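Local coordinates for protein blood group a-and b-cleaving endo-beta-galactosidase (Streptococcus pneumoniae, PDB 2YGL) that probably binds host blood group A and B glycans through tandem carbohydrate-binding modules of a pneumococcal endo-beta-galactosidase that cleaves these antigens, at residues Lys215-Gly220 against Ala340-Leu345; Val269-Ser274 against Lys306-Asp311; Lys295-Ser300 against Val319-Asp324. All blocks are in the same frame, centred on the assembly; numbering follows the deposited sequence.

Contact 1 of 3, residues Lys215-Gly220 against Ala340-Leu345; sequences KPFTPG and ADELVL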
loop_
_atom_site.group_PDB
_atom_site.type_symbol
_atom_site.label_atom_id
_atom_site.label_comp_id
_atom_site.label_asym_id
_atom_site.label_seq_id
_atom_site.Cartn_x
_atom_site.Cartn_y
_atom_site.Cartn_z
ATOM N N LYS A 215 16.447 -6.843 24.466
ATOM C CA LYS A 215 17.175 -6.079 25.483
ATOM C C LYS A 215 18.444 -5.485 24.872
ATOM O O LYS A 215 18.999 -6.058 23.930
ATOM C CB LYS A 215 17.596 -6.979 26.655
ATOM C CG LYS A 215 16.505 -7.837 27.268
ATOM C CD LYS A 215 17.110 -8.947 28.100
ATOM C CE LYS A 215 16.090 -10.029 28.387
ATOM N NZ LYS A 215 16.684 -11.122 29.206
ATOM N N PRO A 216 18.919 -4.342 25.410
ATOM C CA PRO A 216 20.255 -3.876 25.029
ATOM C C PRO A 216 21.325 -4.828 25.565
ATOM O O PRO A 216 21.082 -5.535 26.545
ATOM C CB PRO A 216 20.361 -2.499 25.698
ATOM C CG PRO A 216 19.330 -2.506 26.778
ATOM C CD PRO A 216 18.220 -3.374 26.274
ATOM N N PHE A 217 22.489 -4.845 24.919
ATOM C CA PHE A 217 23.537 -5.822 25.211
ATOM C C PHE A 217 24.006 -5.846 26.673
ATOM O O PHE A 217 23.913 -6.882 27.339
ATOM C CB PHE A 217 24.733 -5.620 24.267
ATOM C CG PHE A 217 25.802 -6.667 24.403
ATOM C CD1 PHE A 217 26.839 -6.508 25.318
ATOM C CD2 PHE A 217 25.774 -7.815 23.613
ATOM C CE1 PHE A 217 27.837 -7.469 25.442
ATOM C CE2 PHE A 217 26.771 -8.789 23.732
ATOM C CZ PHE A 217 27.803 -8.615 24.648
ATOM N N THR A 218 24.514 -4.716 27.163
ATOM C CA THR A 218 25.125 -4.672 28.496
ATOM C C THR A 218 24.123 -4.932 29.630
ATOM O O THR A 218 24.346 -5.836 30.432
ATOM C CB THR A 218 25.983 -3.394 28.713
ATOM O OG1 THR A 218 27.113 -3.441 27.836
ATOM C CG2 THR A 218 26.489 -3.291 30.156
ATOM N N PRO A 219 23.011 -4.161 29.694
ATOM C CA PRO A 219 22.019 -4.457 30.734
ATOM C C PRO A 219 21.472 -5.888 30.656
ATOM O O PRO A 219 21.283 -6.528 31.690
ATOM C CB PRO A 219 20.914 -3.433 30.467
ATOM C CG PRO A 219 21.626 -2.290 29.831
ATOM C CD PRO A 219 22.670 -2.923 28.962
ATOM N N GLY A 220 21.244 -6.384 29.442
ATOM C CA GLY A 220 20.780 -7.757 29.240
ATOM C C GLY A 220 21.739 -8.799 29.793
ATOM O O GLY A 220 21.323 -9.730 30.488
ATOM N N ALA A 340 30.186 4.366 23.055
ATOM C CA ALA A 340 28.800 4.215 22.611
ATOM C C ALA A 340 28.671 3.268 21.412
ATOM O O ALA A 340 28.248 3.674 20.325
ATOM C CB ALA A 340 28.181 5.579 22.307
ATOM N N ASP A 341 29.039 2.005 21.627
ATOM C CA ASP A 341 28.973 0.978 20.584
ATOM C C ASP A 341 27.822 -0.012 20.807
ATOM O O ASP A 341 27.774 -1.074 20.183
ATOM C CB ASP A 341 30.318 0.245 20.449
ATOM C CG ASP A 341 30.867 -0.249 21.782
ATOM O OD1 ASP A 341 30.098 -0.385 22.758
ATOM O OD2 ASP A 341 32.085 -0.511 21.854
ATOM N N GLU A 342 26.895 0.361 21.688
ATOM C CA GLU A 342 25.745 -0.472 22.036
ATOM C C GLU A 342 24.636 -0.311 20.999
ATOM O O GLU A 342 23.609 0.328 21.259
ATOM C CB GLU A 342 25.225 -0.102 23.432
ATOM C CG GLU A 342 26.194 -0.384 24.579
ATOM C CD GLU A 342 26.035 -1.780 25.169
ATOM O OE1 GLU A 342 24.886 -2.252 25.316
ATOM O OE2 GLU A 342 27.064 -2.400 25.502
ATOM N N LEU A 343 24.850 -0.890 19.821
ATOM C CA LEU A 343 23.888 -0.801 18.727
ATOM C C LEU A 343 22.698 -1.716 18.997
ATOM O O LEU A 343 22.864 -2.881 19.355
ATOM C CB LEU A 343 24.559 -1.145 17.386
ATOM C CG LEU A 343 23.804 -0.874 16.076
ATOM C CD1 LEU A 343 24.763 -0.590 14.928
ATOM C CD2 LEU A 343 22.874 -2.030 15.708
ATOM N N VAL A 344 21.497 -1.171 18.828
ATOM C CA VAL A 344 20.272 -1.948 18.983
ATOM C C VAL A 344 19.401 -1.887 17.728
ATOM O O VAL A 344 19.359 -0.871 17.027
ATOM C CB VAL A 344 19.446 -1.528 20.238
ATOM C CG1 VAL A 344 20.144 -1.969 21.517
ATOM C CG2 VAL A 344 19.186 -0.030 20.256
ATOM N N LEU A 345 18.721 -2.992 17.451
ATOM C CA LEU A 345 17.780 -3.069 16.346
ATOM C C LEU A 345 16.370 -3.122 16.931
ATOM O O LEU A 345 15.948 -4.150 17.457
ATOM C CB LEU A 345 18.077 -4.295 15.475
ATOM C CG LEU A 345 19.523 -4.496 14.990
ATOM C CD1 LEU A 345 19.674 -5.827 14.284
ATOM C CD2 LEU A 345 19.969 -3.369 14.076
HETATM O O HOH W 1 23.110 -3.151 22.703
#
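The backbones come closest where the CA atoms of P216 and V344 stand 6.3 Å apart, with F217 next to E342, the centre of an inverse gamma turn that leads into strand 343-352 of the CBM51 beta-sandwich. The contact illustrates how one carboxylate can tie the start of a short helix to a sheet: P216 holds the N-cap position of helix 217-221, and E342 meets the first turn behind it. OE1 of E342 takes the backbone N of T218 at 3.1 Å on its syn lone pair, in a fairly straight bond (166°). The hydroxyl of T218 lies beside its own backbone N (chi1 -66°), which brings both donors to the same carboxylate; OG1 reaches OE2 of E342 at 2.6 Å from above the carboxylate plane, 42° out of it. This grip on both oxygens restrains the rotation of the buried group, and the adjacent helix start would be expected to stabilise its negative charge. F217 sets its CB 3.5 Å from E342 OE1 while its ring leads away to meet H202. An apolar step follows along the strand, where P216 CB lies 4.2 Å from V344 CG1 and both side chains rest on I228. At the helix start F217 N donates to a water 2.9 Å away, which itself lies 3.3 Å from E342 OE1.

Contact 2 of 3, residues Val269-Ser274 against Lys306-Asp311; sequences VGIDRS and KGIKYD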
loop_
_atom_site.group_PDB
_atom_site.type_symbol
_atom_site.label_atom_id
_atom_site.label_comp_id
_atom_site.label_asym_id
_atom_site.label_seq_id
_atom_site.Cartn_x
_atom_site.Cartn_y
_atom_site.Cartn_z
ATOM N N VAL A 269 17.215 1.425 13.733
ATOM C CA VAL A 269 18.613 1.185 14.096
ATOM C C VAL A 269 19.233 2.433 14.719
ATOM O O VAL A 269 19.149 3.525 14.152
ATOM C CB VAL A 269 19.473 0.741 12.868
ATOM C CG1 VAL A 269 20.907 0.418 13.286
ATOM C CG2 VAL A 269 18.858 -0.461 12.171
ATOM N N GLY A 270 19.857 2.257 15.882
ATOM C CA GLY A 270 20.596 3.330 16.544
ATOM C C GLY A 270 21.297 2.847 17.797
ATOM O O GLY A 270 21.374 1.645 18.053
ATOM N N ILE A 271 21.801 3.794 18.583
ATOM C CA ILE A 271 22.500 3.485 19.825
ATOM C C ILE A 271 21.525 3.555 21.001
ATOM O O ILE A 271 20.815 4.550 21.169
ATOM C CB ILE A 271 23.695 4.441 20.041
ATOM C CG1 ILE A 271 24.715 4.265 18.911
ATOM C CG2 ILE A 271 24.352 4.203 21.397
ATOM C CD1 ILE A 271 25.482 5.517 18.568
ATOM N N ASP A 272 21.490 2.493 21.803
ATOM C CA ASP A 272 20.577 2.429 22.945
ATOM C C ASP A 272 20.855 3.558 23.930
ATOM O O ASP A 272 22.013 3.914 24.172
ATOM C CB ASP A 272 20.650 1.071 23.647
ATOM C CG ASP A 272 19.462 0.827 24.570
ATOM O OD1 ASP A 272 19.513 1.248 25.746
ATOM O OD2 ASP A 272 18.466 0.230 24.111
ATOM N N ARG A 273 19.783 4.118 24.485
ATOM C CA ARG A 273 19.871 5.262 25.394
ATOM C C ARG A 273 20.687 4.974 26.661
ATOM O O ARG A 273 21.201 5.898 27.293
ATOM C CB ARG A 273 18.466 5.770 25.763
ATOM C CG ARG A 273 17.570 6.134 24.567
ATOM C CD ARG A 273 18.215 7.156 23.628
ATOM N NE ARG A 273 18.386 8.463 24.261
ATOM C CZ ARG A 273 19.239 9.400 23.851
ATOM N NH1 ARG A 273 20.025 9.194 22.800
ATOM N NH2 ARG A 273 19.307 10.555 24.502
ATOM N N SER A 274 20.814 3.697 27.010
ATOM C CA SER A 274 21.531 3.274 28.210
ATOM C C SER A 274 23.046 3.226 28.024
ATOM O O SER A 274 23.782 3.008 28.986
ATOM C CB SER A 274 21.027 1.901 28.668
ATOM O OG SER A 274 21.381 0.888 27.735
ATOM N N LYS A 306 29.357 9.827 7.414
ATOM C CA LYS A 306 30.376 10.016 8.445
ATOM C C LYS A 306 29.998 9.294 9.741
ATOM O O LYS A 306 30.552 9.581 10.807
ATOM C CB LYS A 306 30.601 11.509 8.714
ATOM C CG LYS A 306 31.185 12.289 7.545
ATOM C CD LYS A 306 31.129 13.788 7.818
ATOM C CE LYS A 306 31.479 14.603 6.586
ATOM N NZ LYS A 306 32.946 14.661 6.348
ATOM N N GLY A 307 29.055 8.360 9.640
ATOM C CA GLY A 307 28.610 7.575 10.792
ATOM C C GLY A 307 27.560 8.274 11.639
ATOM O O GLY A 307 27.078 9.352 11.283
ATOM N N ILE A 308 27.207 7.648 12.759
ATOM C CA ILE A 308 26.196 8.183 13.673
ATOM C C ILE A 308 26.753 8.351 15.088
ATOM O O ILE A 308 27.786 7.770 15.435
ATOM C CB ILE A 308 24.911 7.296 13.722
ATOM C CG1 ILE A 308 25.221 5.905 14.293
ATOM C CG2 ILE A 308 24.246 7.215 12.335
ATOM C CD1 ILE A 308 24.001 5.114 14.735
ATOM N N LYS A 309 26.058 9.146 15.898
ATOM C CA LYS A 309 26.430 9.344 17.296
ATOM C C LYS A 309 25.278 8.981 18.233
ATOM O O LYS A 309 24.173 8.664 17.781
ATOM C CB LYS A 309 26.895 10.787 17.539
ATOM C CG LYS A 309 28.244 11.121 16.902
ATOM C CD LYS A 309 28.632 12.577 17.139
ATOM C CE LYS A 309 29.823 12.965 16.279
ATOM N NZ LYS A 309 30.164 14.412 16.404
ATOM N N TYR A 310 25.549 9.018 19.534
ATOM C CA TYR A 310 24.548 8.747 20.566
ATOM C C TYR A 310 23.295 9.606 20.391
ATOM O O TYR A 310 22.178 9.125 20.581
ATOM C CB TYR A 310 25.157 8.960 21.955
ATOM C CG TYR A 310 24.195 8.771 23.108
ATOM C CD1 TYR A 310 23.931 7.501 23.617
ATOM C CD2 TYR A 310 23.560 9.866 23.699
ATOM C CE1 TYR A 310 23.052 7.323 24.680
ATOM C CE2 TYR A 310 22.678 9.699 24.760
ATOM C CZ TYR A 310 22.430 8.426 25.246
ATOM O OH TYR A 310 21.563 8.253 26.299
ATOM N N ASP A 311 23.493 10.869 20.015
ATOM C CA ASP A 311 22.395 11.821 19.853
ATOM C C ASP A 311 21.673 11.704 18.506
ATOM O O ASP A 311 20.636 12.336 18.301
ATOM C CB ASP A 311 22.899 13.255 20.073
ATOM C CG ASP A 311 23.719 13.776 18.904
ATOM O OD1 ASP A 311 23.116 14.226 17.904
ATOM O OD2 ASP A 311 24.964 13.753 18.986
HETATM O O HOH W 2 21.828 6.600 17.724
HETATM O O HOH W 3 20.316 7.125 20.925
#
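I271, the last residue of strand 262-271, pushes its side chain into the loop that carries I308 and Y310, and here the fit is close. Its CD1 lies 3.5 Å from the carbonyl carbon of K309 and 4.1 Å from CD1 of I308, while the other branch, CG2, sits 4.0 Å from Y310 CD1. I271 and I308 are buried, whereas R273 and Y310 are partly exposed, and on their side waters bridge the backbones. The Y310 hydroxyl donates to the carbonyl O of R273 at 2.6 Å, in the carbonyl plane and on a lone pair, with a C=O...donor angle of 123°. The R273 side chain, bent at its second and third torsions (chi2 -55°), folds back to lay one face of its guanidinium over a face of the same ring, NH1 above the ring toward its rim and the centres 4.2 Å apart, the planes tilted by 28°. A salt bridge from its NE to E236 helps to hold the group there, and H277 also stacks on Y310. One water accepts from I271 N at 2.9 Å and donates to K309 O; a second accepts from R273 NH1 at 2.8 Å and donates to the carbonyls of I271 and Y310. Where the chain leaves strand 262-271 of the sandwich it forms an Asx turn, D272 OD1 accepting from S274 N, and R273 beside it makes a cation-pi stack on Y310.

Contact 3 of 3, residues Lys295-Ser300 against Val319-Asp324; sequences KVIYSS and VEIPKD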
loop_
_atom_site.group_PDB
_atom_site.type_symbol
_atom_site.label_atom_id
_atom_site.label_comp_id
_atom_site.label_asym_id
_atom_site.label_seq_id
_atom_site.Cartn_x
_atom_site.Cartn_y
_atom_site.Cartn_z
ATOM N N LYS A 295 26.333 -10.212 -0.241
ATOM C CA LYS A 295 26.128 -8.959 -0.957
ATOM C C LYS A 295 25.400 -7.927 -0.094
ATOM O O LYS A 295 24.306 -8.187 0.419
ATOM C CB LYS A 295 25.361 -9.212 -2.262
ATOM C CG LYS A 295 25.408 -8.059 -3.258
ATOM C CD LYS A 295 24.632 -8.402 -4.531
ATOM C CE LYS A 295 24.740 -7.300 -5.579
ATOM N NZ LYS A 295 23.982 -6.068 -5.203
ATOM N N VAL A 296 26.019 -6.759 0.061
ATOM C CA VAL A 296 25.427 -5.657 0.817
ATOM C C VAL A 296 24.190 -5.145 0.084
ATOM O O VAL A 296 24.284 -4.680 -1.055
ATOM C CB VAL A 296 26.448 -4.504 1.048
ATOM C CG1 VAL A 296 25.787 -3.308 1.709
ATOM C CG2 VAL A 296 27.624 -4.992 1.892
ATOM N N ILE A 297 23.032 -5.262 0.732
ATOM C CA ILE A 297 21.769 -4.784 0.163
ATOM C C ILE A 297 21.249 -3.544 0.889
ATOM O O ILE A 297 20.324 -2.881 0.413
ATOM C CB ILE A 297 20.683 -5.894 0.100
ATOM C CG1 ILE A 297 20.390 -6.459 1.499
ATOM C CG2 ILE A 297 21.100 -6.989 -0.890
ATOM C CD1 ILE A 297 19.104 -7.260 1.592
ATOM N N TYR A 298 21.841 -3.251 2.048
ATOM C CA TYR A 298 21.652 -1.978 2.736
ATOM C C TYR A 298 22.943 -1.531 3.424
ATOM O O TYR A 298 23.617 -2.332 4.073
ATOM C CB TYR A 298 20.524 -2.035 3.780
ATOM C CG TYR A 298 20.440 -0.748 4.583
ATOM C CD1 TYR A 298 19.665 0.322 4.137
ATOM C CD2 TYR A 298 21.174 -0.584 5.763
ATOM C CE1 TYR A 298 19.605 1.512 4.849
ATOM C CE2 TYR A 298 21.125 0.606 6.481
ATOM C CZ TYR A 298 20.338 1.646 6.019
ATOM O OH TYR A 298 20.279 2.824 6.724
ATOM N N SER A 299 23.261 -0.246 3.286
ATOM C CA SER A 299 24.346 0.379 4.037
ATOM C C SER A 299 23.912 1.740 4.569
ATOM O O SER A 299 23.320 2.542 3.842
ATOM C CB SER A 299 25.593 0.527 3.170
ATOM O OG SER A 299 26.686 0.992 3.940
ATOM N N SER A 300 24.211 1.996 5.840
ATOM C CA SER A 300 23.822 3.246 6.492
ATOM C C SER A 300 24.652 4.455 6.047
ATOM O O SER A 300 24.271 5.600 6.305
ATOM C CB SER A 300 23.877 3.099 8.017
ATOM O OG SER A 300 25.201 2.870 8.464
ATOM N N VAL A 319 14.233 -2.845 3.774
ATOM C CA VAL A 319 14.885 -3.316 2.553
ATOM C C VAL A 319 14.291 -4.638 2.055
ATOM O O VAL A 319 13.970 -5.529 2.848
ATOM C CB VAL A 319 16.439 -3.402 2.738
ATOM C CG1 VAL A 319 16.827 -4.413 3.824
ATOM C CG2 VAL A 319 17.149 -3.707 1.419
ATOM N N GLU A 320 14.134 -4.743 0.735
ATOM C CA GLU A 320 13.679 -5.975 0.097
ATOM C C GLU A 320 14.772 -7.032 0.145
ATOM O O GLU A 320 15.939 -6.739 -0.109
ATOM C CB GLU A 320 13.285 -5.724 -1.363
ATOM C CG GLU A 320 11.966 -4.988 -1.554
ATOM C CD GLU A 320 11.564 -4.854 -3.020
ATOM O OE1 GLU A 320 12.418 -5.060 -3.914
ATOM O OE2 GLU A 320 10.383 -4.539 -3.282
ATOM N N ILE A 321 14.385 -8.259 0.475
ATOM C CA ILE A 321 15.298 -9.396 0.428
ATOM C C ILE A 321 15.119 -10.083 -0.924
ATOM O O ILE A 321 13.997 -10.458 -1.279
ATOM C CB ILE A 321 15.030 -10.405 1.582
ATOM C CG1 ILE A 321 15.007 -9.705 2.955
ATOM C CG2 ILE A 321 16.033 -11.558 1.548
ATOM C CD1 ILE A 321 16.258 -8.909 3.311
ATOM N N PRO A 322 16.217 -10.243 -1.690
ATOM C CA PRO A 322 16.106 -10.864 -3.011
ATOM C C PRO A 322 15.579 -12.294 -2.935
ATOM O O PRO A 322 15.901 -13.028 -1.997
ATOM C CB PRO A 322 17.551 -10.860 -3.524
ATOM C CG PRO A 322 18.225 -9.775 -2.758
ATOM C CD PRO A 322 17.602 -9.832 -1.399
ATOM N N LYS A 323 14.763 -12.669 -3.918
ATOM C CA LYS A 323 14.245 -14.029 -4.047
ATOM C C LYS A 323 15.379 -15.052 -3.958
ATOM O O LYS A 323 16.474 -14.818 -4.478
ATOM C CB LYS A 323 13.488 -14.168 -5.377
ATOM C CG LYS A 323 12.804 -15.512 -5.611
ATOM C CD LYS A 323 12.105 -15.529 -6.966
ATOM C CE LYS A 323 11.757 -16.942 -7.418
ATOM N NZ LYS A 323 12.947 -17.711 -7.877
ATOM N N ASP A 324 15.105 -16.162 -3.272
ATOM C CA ASP A 324 16.039 -17.291 -3.107
ATOM C C ASP A 324 17.277 -17.016 -2.231
ATOM O O ASP A 324 18.295 -17.700 -2.359
ATOM C CB ASP A 324 16.456 -17.876 -4.470
ATOM C CG ASP A 324 15.278 -18.438 -5.259
ATOM O OD1 ASP A 324 14.327 -18.972 -4.648
ATOM O OD2 ASP A 324 15.311 -18.347 -6.503
#
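A classic beta bulge in strand 295-299 supplies the key residue of this contact, which bridges the two sheets of the beta-sandwich. I297 and Y298 both face V290 on the partner strand, and the nearly helical psi of I297 (-13°) belongs to the first position of such a bulge. The irregularity lets two consecutive residues direct their side chains toward segment 319-324, where a regular strand would alternate them. I297 does most of the work, and its torsions explain how. Its CG1 lies between the backbone N and the carbonyl carbon (chi1 59°), and the chain then runs out extended, so that the single methyl CD1 reaches several residues in a row. That methyl lies 3.6 Å from the carbonyl O of E320, with V319 CG2 and P322 CD also against it. Its closest apolar partner is I321 CD1, at 3.7 Å. The side chains of I297 and I321 cross at about a right angle, meeting through their end methyls, while P322 comes in from the more exposed end. V319 answers with both branches: CG2 packs 3.4 Å from the carbonyl O of I297, and CG1 lies 4.4 Å from CB of Y298, whose ring then leads off along the facing sheet. The contact is largely apolar side-chain packing, with the carbonyl oxygens of I297 and E320 lying against methyl groups, at a surface where P322 is exposed and I321 buried. Among its neighbours, strand 295-299 is the outermost strand of its five-stranded sheet and pairs with strand 285-292. Strand 315-320 belongs to the other sheet and pairs with strand 262-271; the Y298 side chain rests on F315 and V317, and I321 reaches inward to V262 and F265 of strand 262-271.

How the contacts relate
All three contacts lie in the second module, whereas the calcium ion is bound in the first, by V102, A152, H155 and D159. Contacts 1 and 2 adjoin, their centres about 11 Å apart: V344 N and G270 O, 2.9 Å apart, probably form a hydrogen bond, as do D272 N and E342 O. Contact 3 lies apart, its centre about 24 Å from that of contact 1 and 22 Å from that of contact 2, although its nearest atoms come within about 7 and 6 Å of them without touching. Strands 262-271 and 315-320 connect it to contact 2 through one sheet. Along the chain, contacts 2 and 3 interleave inside the loop closed by contact 1.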